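PDB 5G4I: phospholyase from Arthrobacter aurescens, which acts as a pyridoxal-phosphate-dependent phospholyase, classed with ethanolamine-phosphate phospho-lyases, and is built like a class III transaminase. Local coordinates for residues A[347-352]-A[367-372]; A[139-144]-A[203-208]; A[262-267]-A[324-329]; A[115-120]-A[124-129]. One frame throughout, in Å; residues are numbered along the deposited sequence.

The four contacts follow one another along the chain as 4, 2, 3 and 1, and none touches another. Interaction 4, at an outer strand of the large seven-stranded sheet, alone meets the cofactor: Gly120 bonds to the phosphate and Asn124 lies by the pyridine ring. Interaction 2 packs another part of that sheet; its centre is about 22 Å from that of interaction 4, nearest atoms about 5 Å apart, and its Val140 side chain stays about 13 Å from the cofactor. Interaction 3 joins a loop between two strands of that sheet to helix 316-331, centred about 19 Å from interaction 4. Interaction 1 belongs to a second sheet, centred about 33 Å from interaction 4.

Interaction 1 of 4, residues A[347-352]-A[367-372]; sequences KRLENI and LFFGID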
loop_
_atom_site.group_PDB
_atom_site.type_symbol
_atom_site.label_atom_id
_atom_site.label_comp_id
_atom_site.label_asym_id
_atom_site.label_seq_id
_atom_site.Cartn_x
_atom_site.Cartn_y
_atom_site.Cartn_z
ATOM N N LYS A 347 -14.047 34.779 8.033
ATOM C CA LYS A 347 -14.906 35.959 8.327
ATOM C C LYS A 347 -16.376 35.662 8.044
ATOM O O LYS A 347 -17.251 35.981 8.895
ATOM C CB LYS A 347 -14.394 37.177 7.561
ATOM C CG LYS A 347 -13.046 37.652 8.109
ATOM N N ARG A 348 -16.644 35.038 6.923
ATOM C CA ARG A 348 -18.052 34.704 6.620
ATOM C C ARG A 348 -18.650 33.725 7.606
ATOM O O ARG A 348 -19.838 33.869 8.045
ATOM C CB ARG A 348 -18.243 34.157 5.226
ATOM C CG ARG A 348 -19.679 33.759 4.922
ATOM C CD ARG A 348 -20.561 34.961 4.620
ATOM N NE ARG A 348 -20.185 35.114 3.236
ATOM C CZ ARG A 348 -20.888 34.670 2.180
ATOM N NH1 ARG A 348 -22.121 34.207 2.304
ATOM N NH2 ARG A 348 -20.316 34.725 1.052
ATOM N N LEU A 349 -17.911 32.638 7.957
ATOM C CA LEU A 349 -18.412 31.666 8.924
ATOM C C LEU A 349 -18.570 32.312 10.343
ATOM O O LEU A 349 -19.493 31.908 11.036
ATOM C CB LEU A 349 -17.458 30.422 8.988
ATOM C CG LEU A 349 -17.440 29.535 7.782
ATOM C CD1 LEU A 349 -16.364 28.470 7.923
ATOM C CD2 LEU A 349 -18.794 28.813 7.595
ATOM N N GLU A 350 -17.672 33.221 10.781
ATOM C CA GLU A 350 -17.894 33.972 12.062
ATOM C C GLU A 350 -19.249 34.779 12.033
ATOM O O GLU A 350 -20.003 34.777 13.040
ATOM C CB GLU A 350 -16.731 34.845 12.356
ATOM C CG GLU A 350 -15.586 33.968 12.779
ATOM C CD GLU A 350 -14.274 34.655 12.959
ATOM O OE1 GLU A 350 -14.132 35.774 12.426
ATOM O OE2 GLU A 350 -13.361 34.002 13.609
ATOM N N ASN A 351 -19.577 35.382 10.906
ATOM C CA ASN A 351 -20.889 36.079 10.762
ATOM C C ASN A 351 -22.033 35.102 10.888
ATOM O O ASN A 351 -23.005 35.360 11.642
ATOM C CB ASN A 351 -20.967 36.874 9.451
ATOM C CG ASN A 351 -20.153 38.179 9.480
ATOM O OD1 ASN A 351 -19.681 38.605 10.507
ATOM N ND2 ASN A 351 -19.951 38.760 8.325
ATOM N N ILE A 352 -21.935 33.954 10.226
ATOM C CA ILE A 352 -22.959 32.889 10.327
ATOM C C ILE A 352 -23.089 32.420 11.756
ATOM O O ILE A 352 -24.250 32.243 12.237
ATOM C CB ILE A 352 -22.592 31.736 9.313
ATOM C CG1 ILE A 352 -22.729 32.220 7.883
ATOM C CG2 ILE A 352 -23.491 30.524 9.564
ATOM C CD1 ILE A 352 -22.104 31.450 6.733
ATOM N N LEU A 367 -8.060 25.939 3.472
ATOM C CA LEU A 367 -9.227 25.274 2.811
ATOM C C LEU A 367 -9.650 23.987 3.580
ATOM O O LEU A 367 -10.205 23.047 2.980
ATOM C CB LEU A 367 -9.029 25.055 1.307
ATOM C CG LEU A 367 -9.010 26.306 0.469
ATOM C CD1 LEU A 367 -8.761 26.027 -0.970
ATOM C CD2 LEU A 367 -10.383 27.019 0.608
ATOM N N PHE A 368 -9.463 23.957 4.901
ATOM C CA PHE A 368 -10.044 22.904 5.779
ATOM C C PHE A 368 -10.784 23.638 6.886
ATOM O O PHE A 368 -10.203 24.121 7.856
ATOM C CB PHE A 368 -8.986 21.906 6.309
ATOM C CG PHE A 368 -9.515 20.573 6.684
ATOM C CD1 PHE A 368 -10.788 20.399 7.281
ATOM C CD2 PHE A 368 -8.783 19.408 6.421
ATOM C CE1 PHE A 368 -11.252 19.117 7.680
ATOM C CE2 PHE A 368 -9.274 18.189 6.826
ATOM C CZ PHE A 368 -10.526 18.020 7.397
ATOM N N PHE A 369 -12.116 23.740 6.721
ATOM C CA PHE A 369 -12.952 24.530 7.692
ATOM C C PHE A 369 -14.087 23.696 8.182
ATOM O O PHE A 369 -14.575 22.734 7.569
ATOM C CB PHE A 369 -13.506 25.888 7.116
ATOM C CG PHE A 369 -12.622 27.102 7.357
ATOM C CD1 PHE A 369 -12.696 27.847 8.528
ATOM C CD2 PHE A 369 -11.718 27.513 6.361
ATOM C CE1 PHE A 369 -11.900 28.869 8.760
ATOM C CE2 PHE A 369 -10.883 28.635 6.594
ATOM C CZ PHE A 369 -11.016 29.296 7.705
ATOM N N GLY A 370 -14.587 24.084 9.357
ATOM C CA GLY A 370 -15.778 23.463 9.924
ATOM C C GLY A 370 -16.498 24.367 10.923
ATOM O O GLY A 370 -16.002 25.376 11.363
ATOM N N ILE A 371 -17.716 23.937 11.243
ATOM C CA ILE A 371 -18.525 24.572 12.335
ATOM C C ILE A 371 -19.241 23.447 13.132
ATOM O O ILE A 371 -19.763 22.501 12.546
ATOM C CB ILE A 371 -19.585 25.576 11.745
ATOM C CG1 ILE A 371 -20.378 25.003 10.558
ATOM C CG2 ILE A 371 -18.879 26.889 11.407
ATOM C CD1 ILE A 371 -21.611 25.850 10.146
ATOM N N ASP A 372 -19.431 23.550 14.190
ATOM C CA ASP A 372 -20.107 22.751 15.244
ATOM C C ASP A 372 -21.582 23.055 15.196
ATOM O O ASP A 372 -21.935 24.249 15.190
ATOM C CB ASP A 372 -19.954 23.326 16.670
ATOM C CG ASP A 372 -18.718 23.260 17.292
ATOM O OD1 ASP A 372 -17.834 22.594 16.945
ATOM O OD2 ASP A 372 -18.438 24.309 17.814
#
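This is a buried, purely apolar helix-on-sheet contact, in which Leu349 of helix 334-355 settles on Phe369 and Ile371 of strand 368-373. The backbones stand well apart, 7.9 Å between Leu349 CA and Ile371 CA, and no hydrogen bond crosses, so the joint rests on side chains. Leu349 divides its two methyl branches between the strand residues. CD1 lies 3.8 Å from Phe369 CD1 and 3.9 Å from Phe369 CB, obliquely meeting the benzyl group in one of its two conformers. CD2 makes the looser approach, 4.3 Å to Ile371 CG2. The Leu349 chi1 of -69°, with CG set opposite the carbonyl carbon, directs this fork at the strand. Phe369 and Ile371 both start toward the helix, as the alternation of a strand requires, and Gly370 between them has no side chain. Around the joint, Leu428 of helix 421-436 packs on Leu349, while backbone bonds pair Phe369 with Met413 and Gly370 with Arg363, setting the strand between two antiparallel neighbours. Helices packed by apolar side chains against one face of a largely antiparallel sheet, here including the hairpin 359-365/368-373, are characteristic of the C-terminal small domain of fold type I aminotransferases.

Interaction 2 of 4, residues A[139-144]-A[203-208]; sequences GVLVSD and ASLQAA
No aromatic ring takes part where Leu205 meets Gly139 and Leu141; the flat group at the joint is the peptide linking Gly139 to Val140. On one of its faces stands Leu205 CD1, 4.3 Å from Val140 N and displaced from the perpendicular. The backbones of Gly139 and Val140 are hydrogen-bonded on both sides, to Val214 on one and to His170 and Arg172 on the other. The motif is a beta-alpha-beta crossover: helix 187-207 connects the parallel strands 171-174 and 214-217, and strand 140-143 lies between those two in the mixed sheet of the large domain of a fold type I PLP enzyme. The contact sits at the start of strand 140-143 and the last turns of the helix, where Gly139 CA and Leu205 CA come within 6.2 Å. The missing side chain of Gly139 permits this close approach. Val140 turns its side chain away from the helix, whereas Leu141 brings its end nearer, so the strand meets the helix with one leucine and bare backbone. Arg172 and His210 also touch Leu205. The two leucines lie across each other at a slant, Leu141 CD2 resting 3.9 Å from Leu205 CD1, while the other methyl, Leu205 CD2, lies 4.1 Å from Gly139 CA.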
loop_
_atom_site.group_PDB
_atom_site.type_symbol
_atom_site.label_atom_id
_atom_site.label_comp_id
_atom_site.label_asym_id
_atom_site.label_seq_id
_atom_site.Cartn_x
_atom_site.Cartn_y
_atom_site.Cartn_z
ATOM N N GLY A 139 6.033 1.957 23.171
ATOM C CA GLY A 139 4.898 2.769 23.536
ATOM C C GLY A 139 4.466 3.837 22.513
ATOM O O GLY A 139 5.336 4.465 21.891
ATOM N N VAL A 140 3.134 3.944 22.317
ATOM C CA VAL A 140 2.561 4.918 21.375
ATOM C C VAL A 140 1.634 5.873 22.085
ATOM O O VAL A 140 0.663 5.452 22.779
ATOM C CB VAL A 140 1.834 4.180 20.227
ATOM C CG1 VAL A 140 1.102 5.183 19.296
ATOM C CG2 VAL A 140 2.771 3.297 19.447
ATOM N N LEU A 141 1.810 7.196 21.897
ATOM C CA LEU A 141 0.856 8.235 22.310
ATOM C C LEU A 141 0.077 8.720 21.085
ATOM O O LEU A 141 0.715 9.123 20.088
ATOM C CB LEU A 141 1.630 9.422 22.933
ATOM C CG LEU A 141 2.408 9.147 24.236
ATOM C CD1 LEU A 141 3.210 10.388 24.606
ATOM C CD2 LEU A 141 1.560 8.759 25.391
ATOM N N VAL A 142 -1.237 8.631 21.159
ATOM C CA VAL A 142 -2.129 9.102 20.112
ATOM C C VAL A 142 -3.265 9.901 20.740
ATOM O O VAL A 142 -3.504 9.815 21.989
ATOM C CB VAL A 142 -2.784 8.001 19.246
ATOM C CG1 VAL A 142 -1.823 7.476 18.196
ATOM C CG2 VAL A 142 -3.417 6.897 20.126
ATOM N N SER A 143 -4.101 10.657 19.975
ATOM C CA SER A 143 -5.301 11.223 20.549
ATOM C C SER A 143 -6.382 10.151 20.809
ATOM O O SER A 143 -6.362 9.080 20.177
ATOM C CB SER A 143 -5.915 12.290 19.597
ATOM O OG SER A 143 -6.933 11.756 18.834
ATOM N N ASP A 144 -7.311 10.485 21.709
ATOM C CA ASP A 144 -8.462 9.639 22.022
ATOM C C ASP A 144 -9.581 9.661 21.011
ATOM O O ASP A 144 -10.582 8.961 21.241
ATOM C CB ASP A 144 -8.995 9.918 23.420
ATOM C CG ASP A 144 -9.691 11.219 23.560
ATOM O OD1 ASP A 144 -9.894 12.023 22.628
ATOM O OD2 ASP A 144 -9.981 11.528 24.789
ATOM N N ALA A 203 4.681 8.123 32.154
ATOM C CA ALA A 203 5.102 7.361 33.350
ATOM C C ALA A 203 4.451 5.977 33.320
ATOM O O ALA A 203 5.107 4.986 33.759
ATOM C CB ALA A 203 4.777 8.129 34.597
ATOM N N SER A 204 3.168 5.877 32.906
ATOM C CA SER A 204 2.392 4.618 32.890
ATOM C C SER A 204 3.022 3.649 31.881
ATOM O O SER A 204 3.201 2.449 32.128
ATOM C CB SER A 204 0.955 4.910 32.565
ATOM O OG SER A 204 0.177 3.704 32.466
ATOM N N LEU A 205 3.370 4.130 30.658
ATOM C CA LEU A 205 4.074 3.366 29.626
ATOM C C LEU A 205 5.399 2.806 30.112
ATOM O O LEU A 205 5.779 1.660 29.778
ATOM C CB LEU A 205 4.264 4.146 28.300
ATOM C CG LEU A 205 2.979 4.358 27.485
ATOM C CD1 LEU A 205 3.237 5.376 26.394
ATOM C CD2 LEU A 205 2.504 3.027 26.915
ATOM N N GLN A 206 6.132 3.641 30.850
ATOM C CA GLN A 206 7.455 3.240 31.382
ATOM C C GLN A 206 7.297 2.126 32.461
ATOM O O GLN A 206 8.036 1.141 32.427
ATOM C CB GLN A 206 8.235 4.458 31.871
ATOM C CG GLN A 206 8.641 5.397 30.737
ATOM C CD GLN A 206 9.112 6.753 31.140
ATOM O OE1 GLN A 206 8.758 7.261 32.229
ATOM N NE2 GLN A 206 9.864 7.390 30.272
ATOM N N ALA A 207 6.357 2.336 33.359
ATOM C CA ALA A 207 6.124 1.330 34.484
ATOM C C ALA A 207 5.763 -0.007 33.884
ATOM O O ALA A 207 6.168 -1.067 34.438
ATOM C CB ALA A 207 5.073 1.806 35.451
ATOM N N ALA A 208 4.945 -0.024 32.820
ATOM C CA ALA A 208 4.530 -1.282 32.173
ATOM C C ALA A 208 5.589 -1.931 31.273
ATOM O O ALA A 208 5.313 -2.997 30.707
ATOM C CB ALA A 208 3.218 -1.047 31.458
#

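Interaction 3 of 4, residues A[262-267]-A[324-329]; sequences SGMWGY and AVLRYM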
loop_
_atom_site.group_PDB
_atom_site.type_symbol
_atom_site.label_atom_id
_atom_site.label_comp_id
_atom_site.label_asym_id
_atom_site.label_seq_id
_atom_site.Cartn_x
_atom_site.Cartn_y
_atom_site.Cartn_z
ATOM N N SER A 262 -1.155 28.548 5.315
ATOM C CA SER A 262 -0.086 29.270 5.971
ATOM C C SER A 262 1.254 28.603 5.921
ATOM O O SER A 262 2.250 29.213 6.348
ATOM C CB SER A 262 -0.498 29.594 7.405
ATOM O OG SER A 262 -0.896 28.449 8.151
ATOM N N GLY A 263 1.306 27.339 5.467
ATOM C CA GLY A 263 2.582 26.601 5.268
ATOM C C GLY A 263 2.313 25.354 4.384
ATOM O O GLY A 263 1.129 24.960 4.288
ATOM N N MET A 264 3.353 24.748 3.832
ATOM C CA MET A 264 3.188 23.507 3.099
ATOM C C MET A 264 2.664 22.379 3.999
ATOM O O MET A 264 1.793 21.542 3.555
ATOM C CB MET A 264 4.500 23.093 2.412
ATOM C CG MET A 264 4.284 22.013 1.442
ATOM S SD MET A 264 3.326 22.530 -0.113
ATOM C CE MET A 264 3.898 21.066 -0.991
ATOM N N TRP A 265 3.103 22.341 5.268
ATOM C CA TRP A 265 2.834 21.210 6.186
ATOM C C TRP A 265 2.139 21.734 7.415
ATOM O O TRP A 265 2.494 22.810 7.957
ATOM C CB TRP A 265 4.166 20.502 6.574
ATOM C CG TRP A 265 4.964 20.104 5.303
ATOM C CD1 TRP A 265 6.114 20.684 4.842
ATOM C CD2 TRP A 265 4.554 19.241 4.247
ATOM N NE1 TRP A 265 6.490 20.213 3.629
ATOM C CE2 TRP A 265 5.500 19.322 3.223
ATOM C CE3 TRP A 265 3.444 18.346 4.096
ATOM C CZ2 TRP A 265 5.394 18.574 2.025
ATOM C CZ3 TRP A 265 3.368 17.600 2.925
ATOM C CH2 TRP A 265 4.308 17.728 1.900
ATOM N N GLY A 266 1.103 21.028 7.856
ATOM C CA GLY A 266 0.409 21.380 9.089
ATOM C C GLY A 266 1.254 21.481 10.331
ATOM O O GLY A 266 0.895 22.319 11.230
ATOM N N TYR A 267 2.329 20.692 10.450
ATOM C CA TYR A 267 3.153 20.801 11.713
ATOM C C TYR A 267 3.691 22.178 11.915
ATOM O O TYR A 267 4.074 22.567 13.026
ATOM C CB TYR A 267 4.223 19.735 11.793
ATOM C CG TYR A 267 5.432 19.912 10.850
ATOM C CD1 TYR A 267 6.471 20.814 11.131
ATOM C CD2 TYR A 267 5.568 19.163 9.639
ATOM C CE1 TYR A 267 7.565 20.944 10.319
ATOM C CE2 TYR A 267 6.655 19.358 8.818
ATOM C CZ TYR A 267 7.632 20.262 9.171
ATOM O OH TYR A 267 8.790 20.413 8.345
ATOM N N ALA A 324 3.891 16.129 -11.430
ATOM C CA ALA A 324 2.846 16.992 -12.052
ATOM C C ALA A 324 1.939 17.685 -11.087
ATOM O O ALA A 324 1.533 18.875 -11.289
ATOM C CB ALA A 324 2.059 16.180 -13.068
ATOM N N VAL A 325 1.651 17.031 -9.959
ATOM C CA VAL A 325 0.865 17.673 -8.870
ATOM C C VAL A 325 1.618 18.877 -8.289
ATOM O O VAL A 325 1.036 19.984 -8.125
ATOM C CB VAL A 325 0.435 16.675 -7.763
ATOM C CG1 VAL A 325 -0.151 17.390 -6.542
ATOM C CG2 VAL A 325 -0.587 15.713 -8.388
ATOM N N LEU A 326 2.923 18.670 -7.941
ATOM C CA LEU A 326 3.689 19.766 -7.392
ATOM C C LEU A 326 3.899 20.900 -8.384
ATOM O O LEU A 326 3.756 22.085 -8.029
ATOM C CB LEU A 326 5.062 19.273 -6.887
ATOM C CG LEU A 326 5.147 18.444 -5.592
ATOM C CD1 LEU A 326 6.588 17.900 -5.362
ATOM C CD2 LEU A 326 4.621 19.221 -4.404
ATOM N N ARG A 327 4.162 20.548 -9.653
ATOM C CA ARG A 327 4.375 21.587 -10.679
ATOM C C ARG A 327 3.089 22.445 -10.845
ATOM O O ARG A 327 3.134 23.677 -10.973
ATOM C CB ARG A 327 4.845 21.014 -12.013
ATOM C CG ARG A 327 4.901 22.136 -13.050
ATOM N N TYR A 328 1.907 21.794 -10.931
ATOM C CA TYR A 328 0.668 22.499 -11.097
ATOM C C TYR A 328 0.311 23.370 -9.950
ATOM O O TYR A 328 -0.037 24.585 -10.092
ATOM C CB TYR A 328 -0.511 21.529 -11.449
ATOM C CG TYR A 328 -1.761 22.208 -11.877
ATOM C CD1 TYR A 328 -2.735 22.654 -10.949
ATOM C CD2 TYR A 328 -2.024 22.369 -13.258
ATOM C CE1 TYR A 328 -3.865 23.317 -11.391
ATOM C CE2 TYR A 328 -3.166 23.042 -13.674
ATOM C CZ TYR A 328 -4.055 23.483 -12.733
ATOM O OH TYR A 328 -5.263 24.159 -13.114
ATOM N N MET A 329 0.487 22.842 -8.715
ATOM C CA MET A 329 0.180 23.697 -7.558
ATOM C C MET A 329 1.118 24.933 -7.465
ATOM O O MET A 329 0.673 26.013 -7.030
ATOM C CB MET A 329 0.046 22.867 -6.164
ATOM C CG MET A 329 1.312 22.445 -5.620
ATOM S SD MET A 329 0.912 21.738 -3.902
ATOM C CE MET A 329 0.756 23.214 -2.936
#
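Met264 carries the whole of its segment's share in this contact, meeting Met329 and Leu326 of helix 316-331 by apolar and sulfur packing. The thioether contact comes first: Met264 and Met329 reach toward each other tip to tip, with Met264 SD 3.9 Å from Met329 CE. Two long, flexible chains span a wide backbone gap, 11.1 Å between Met264 CA and Met329 CA. Met329 starts with CG wedged between its backbone N and carbonyl carbon (chi1 75°), then extends and bends only at its last torsion (chi3 -80°), which turns the methyl to the sulfur of Met264. The second contact is methyl to methyl. Met264 CE lies 3.9 Å from Leu326 CD2, and these two side chains cross at about a right angle. No hydrogen bond spans the segments, so both contacts rest on dispersion and shape.

Packing on a ring occurs within the loop itself. Met264 CG stands 3.4 Å above the plane of the Trp265 ring, toward its rim, and the bend at Met264 chi2 (70°) then carries the sulfur on to the helix. Polar bonds lie behind: Trp265 NE1 donates to Lys106 O, and Glu252 receives Gly266 N and Tyr267 N, holding the loop that presents Met264.

The loop connects strands 247-251 and 276-279 of the large sheet, and Trp265 packs on Met279 of the latter. On the other side, helix 316-331 touches helix 72-82 through Ala324 and Val325, and helix 94-104 through Leu326, so the methionine pair joins a sheet connection to a group of helices.

Interaction 4 of 4, residues A[115-120]-A[124-129]; sequences FLTNSG and NELALR. With PLP (pyridoxal-5'-phosphate), chain C.
Gly120 works in two directions: its N-H binds the cofactor phosphate, 3.2 Å from Gly120 N to PLP O2P, while its carbonyl starts the helix by accepting Asn124 N. That second bond, 2.9 Å from Asn124 N to Gly120 O, is nearly straight at 169°. Having no side chain, Gly120 lets the ester oxygen PLP O4P come within 3.8 Å of its CA. A phosphate at the amino end of a helix is characteristic of fold type I PLP enzymes, and the helix dipole may add to its binding; Ser121 and Gln254 of the same chain and Thr311 of the second subunit also hydrogen-bond the cofactor. The turn is shaped by Thr117 OG1, which donates to Ser119 O at 3.0 Å, and by Ser119, whose side chain is the N-cap, bonding to Glu122 N. One helical turn on, Asn124 ND2 lies 3.8 Å from PLP C6, its amide fixed by Thr278, His148 O and Asp251. Farther off the joint is apolar: Leu126, whose CG lies opposite its backbone N (chi1 176°), brings CD2 to 3.6 Å from Phe115 CB, the side chains at about a right angle. Arg129 forms a salt bridge with Glu165 of the second subunit. Strand 113-117, outermost in the large sheet, pairs with strand 290-294; helix 120-135 packs against it through Leu126, and helix 296-305 closes over Phe115 and Leu126.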
loop_
_atom_site.group_PDB
_atom_site.type_symbol
_atom_site.label_atom_id
_atom_site.label_comp_id
_atom_site.label_asym_id
_atom_site.label_seq_id
_atom_site.Cartn_x
_atom_site.Cartn_y
_atom_site.Cartn_z
ATOM N N PHE A 115 11.519 7.784 2.023
ATOM C CA PHE A 115 11.050 6.443 1.633
ATOM C C PHE A 115 9.691 6.653 0.903
ATOM O O PHE A 115 8.734 7.199 1.514
ATOM C CB PHE A 115 10.773 5.554 2.840
ATOM C CG PHE A 115 11.963 5.211 3.729
ATOM C CD1 PHE A 115 12.306 6.002 4.787
ATOM C CD2 PHE A 115 12.666 4.049 3.493
ATOM C CE1 PHE A 115 13.406 5.622 5.628
ATOM C CE2 PHE A 115 13.743 3.667 4.290
ATOM C CZ PHE A 115 14.108 4.481 5.358
ATOM N N LEU A 116 9.558 6.176 -0.308
ATOM C CA LEU A 116 8.255 6.250 -0.978
ATOM C C LEU A 116 7.430 4.951 -0.663
ATOM O O LEU A 116 7.994 3.864 -0.421
ATOM C CB LEU A 116 8.477 6.404 -2.497
ATOM C CG LEU A 116 8.867 7.818 -2.905
ATOM C CD1 LEU A 116 9.538 7.886 -4.284
ATOM C CD2 LEU A 116 7.675 8.777 -2.911
ATOM N N THR A 117 6.081 5.106 -0.722
ATOM C CA THR A 117 5.147 4.008 -0.503
ATOM C C THR A 117 3.992 4.186 -1.509
ATOM O O THR A 117 4.033 5.089 -2.367
ATOM C CB THR A 117 4.589 3.955 0.954
ATOM O OG1 THR A 117 3.662 5.054 1.122
ATOM C CG2 THR A 117 5.696 3.927 2.015
ATOM N N ASN A 118 2.932 3.344 -1.380
ATOM C CA ASN A 118 1.777 3.423 -2.310
ATOM C C ASN A 118 0.476 3.951 -1.612
ATOM O O ASN A 118 -0.601 3.940 -2.200
ATOM C CB ASN A 118 1.537 2.089 -2.996
ATOM C CG ASN A 118 2.794 1.477 -3.561
ATOM O OD1 ASN A 118 3.341 0.466 -2.958
ATOM N ND2 ASN A 118 3.349 2.044 -4.553
ATOM N N SER A 119 0.550 4.236 -0.303
ATOM C CA SER A 119 -0.661 4.643 0.470
ATOM C C SER A 119 -0.248 5.357 1.780
ATOM O O SER A 119 0.889 5.158 2.285
ATOM C CB SER A 119 -1.571 3.471 0.796
ATOM O OG SER A 119 -0.990 2.597 1.774
ATOM N N GLY A 120 -1.167 6.099 2.366
ATOM C CA GLY A 120 -0.933 6.682 3.727
ATOM C C GLY A 120 -0.764 5.606 4.744
ATOM O O GLY A 120 0.099 5.753 5.685
ATOM N N ASN A 124 2.453 5.295 7.373
ATOM C CA ASN A 124 2.405 5.286 8.845
ATOM C C ASN A 124 2.874 3.930 9.389
ATOM O O ASN A 124 3.567 3.919 10.451
ATOM C CB ASN A 124 0.996 5.624 9.381
ATOM C CG ASN A 124 0.672 7.098 9.361
ATOM O OD1 ASN A 124 1.561 7.923 9.628
ATOM N ND2 ASN A 124 -0.582 7.442 9.179
ATOM N N GLU A 125 2.584 2.793 8.763
ATOM C CA GLU A 125 3.147 1.499 9.177
ATOM C C GLU A 125 4.638 1.574 9.186
ATOM O O GLU A 125 5.286 1.120 10.184
ATOM C CB GLU A 125 2.672 0.398 8.184
ATOM C CG GLU A 125 3.204 -0.978 8.502
ATOM C CD GLU A 125 2.579 -1.677 9.660
ATOM O OE1 GLU A 125 1.600 -1.191 10.248
ATOM O OE2 GLU A 125 3.086 -2.797 10.023
ATOM N N LEU A 126 5.262 2.076 8.117
ATOM C CA LEU A 126 6.750 2.169 8.042
ATOM C C LEU A 126 7.290 3.129 9.076
ATOM O O LEU A 126 8.339 2.805 9.721
ATOM C CB LEU A 126 7.179 2.542 6.612
ATOM C CG LEU A 126 8.664 2.757 6.388
ATOM C CD1 LEU A 126 9.463 1.516 6.676
ATOM C CD2 LEU A 126 8.896 3.214 4.913
ATOM N N ALA A 127 6.675 4.291 9.233
ATOM C CA ALA A 127 7.176 5.228 10.269
ATOM C C ALA A 127 7.167 4.607 11.651
ATOM O O ALA A 127 8.148 4.833 12.425
ATOM C CB ALA A 127 6.409 6.546 10.232
ATOM N N LEU A 128 6.095 3.889 12.046
ATOM C CA LEU A 128 6.060 3.244 13.402
ATOM C C LEU A 128 7.192 2.219 13.492
ATOM O O LEU A 128 7.794 2.005 14.571
ATOM C CB LEU A 128 4.672 2.611 13.683
ATOM C CG LEU A 128 3.500 3.555 13.917
ATOM C CD1 LEU A 128 2.290 2.702 14.102
ATOM C CD2 LEU A 128 3.744 4.378 15.172
ATOM N N ARG A 129 7.444 1.478 12.392
ATOM C CA ARG A 129 8.507 0.456 12.342
ATOM C C ARG A 129 9.889 1.050 12.498
ATOM O O ARG A 129 10.760 0.543 13.326
ATOM C CB ARG A 129 8.302 -0.411 11.075
ATOM C CG ARG A 129 9.280 -1.649 11.005
ATOM C CD ARG A 129 9.004 -2.512 9.751
ATOM N NE ARG A 129 10.041 -3.579 9.687
ATOM C CZ ARG A 129 10.563 -4.101 8.577
ATOM N NH1 ARG A 129 10.053 -3.840 7.389
ATOM N NH2 ARG A 129 11.566 -4.975 8.652
HETATM N N1 PLP C . -3.944 9.109 8.262
HETATM C C2 PLP C . -4.831 10.106 8.029
HETATM C C2A PLP C . -4.782 11.364 8.856
HETATM C C3 PLP C . -5.851 9.963 6.959
HETATM O O3 PLP C . -6.753 10.951 6.706
HETATM C C4 PLP C . -5.851 8.705 6.180
HETATM C C4A PLP C . -6.829 8.469 5.094
HETATM C C5 PLP C . -4.827 7.692 6.534
HETATM C C6 PLP C . -3.929 7.959 7.563
HETATM C C5A PLP C . -4.761 6.380 5.785
HETATM O O4P PLP C . -4.700 6.635 4.384
HETATM P P PLP C . -4.897 5.435 3.327
HETATM O O1P PLP C . -6.390 5.215 3.301
HETATM O O2P PLP C . -4.326 5.986 2.041
HETATM O O3P PLP C . -4.109 4.294 3.921
#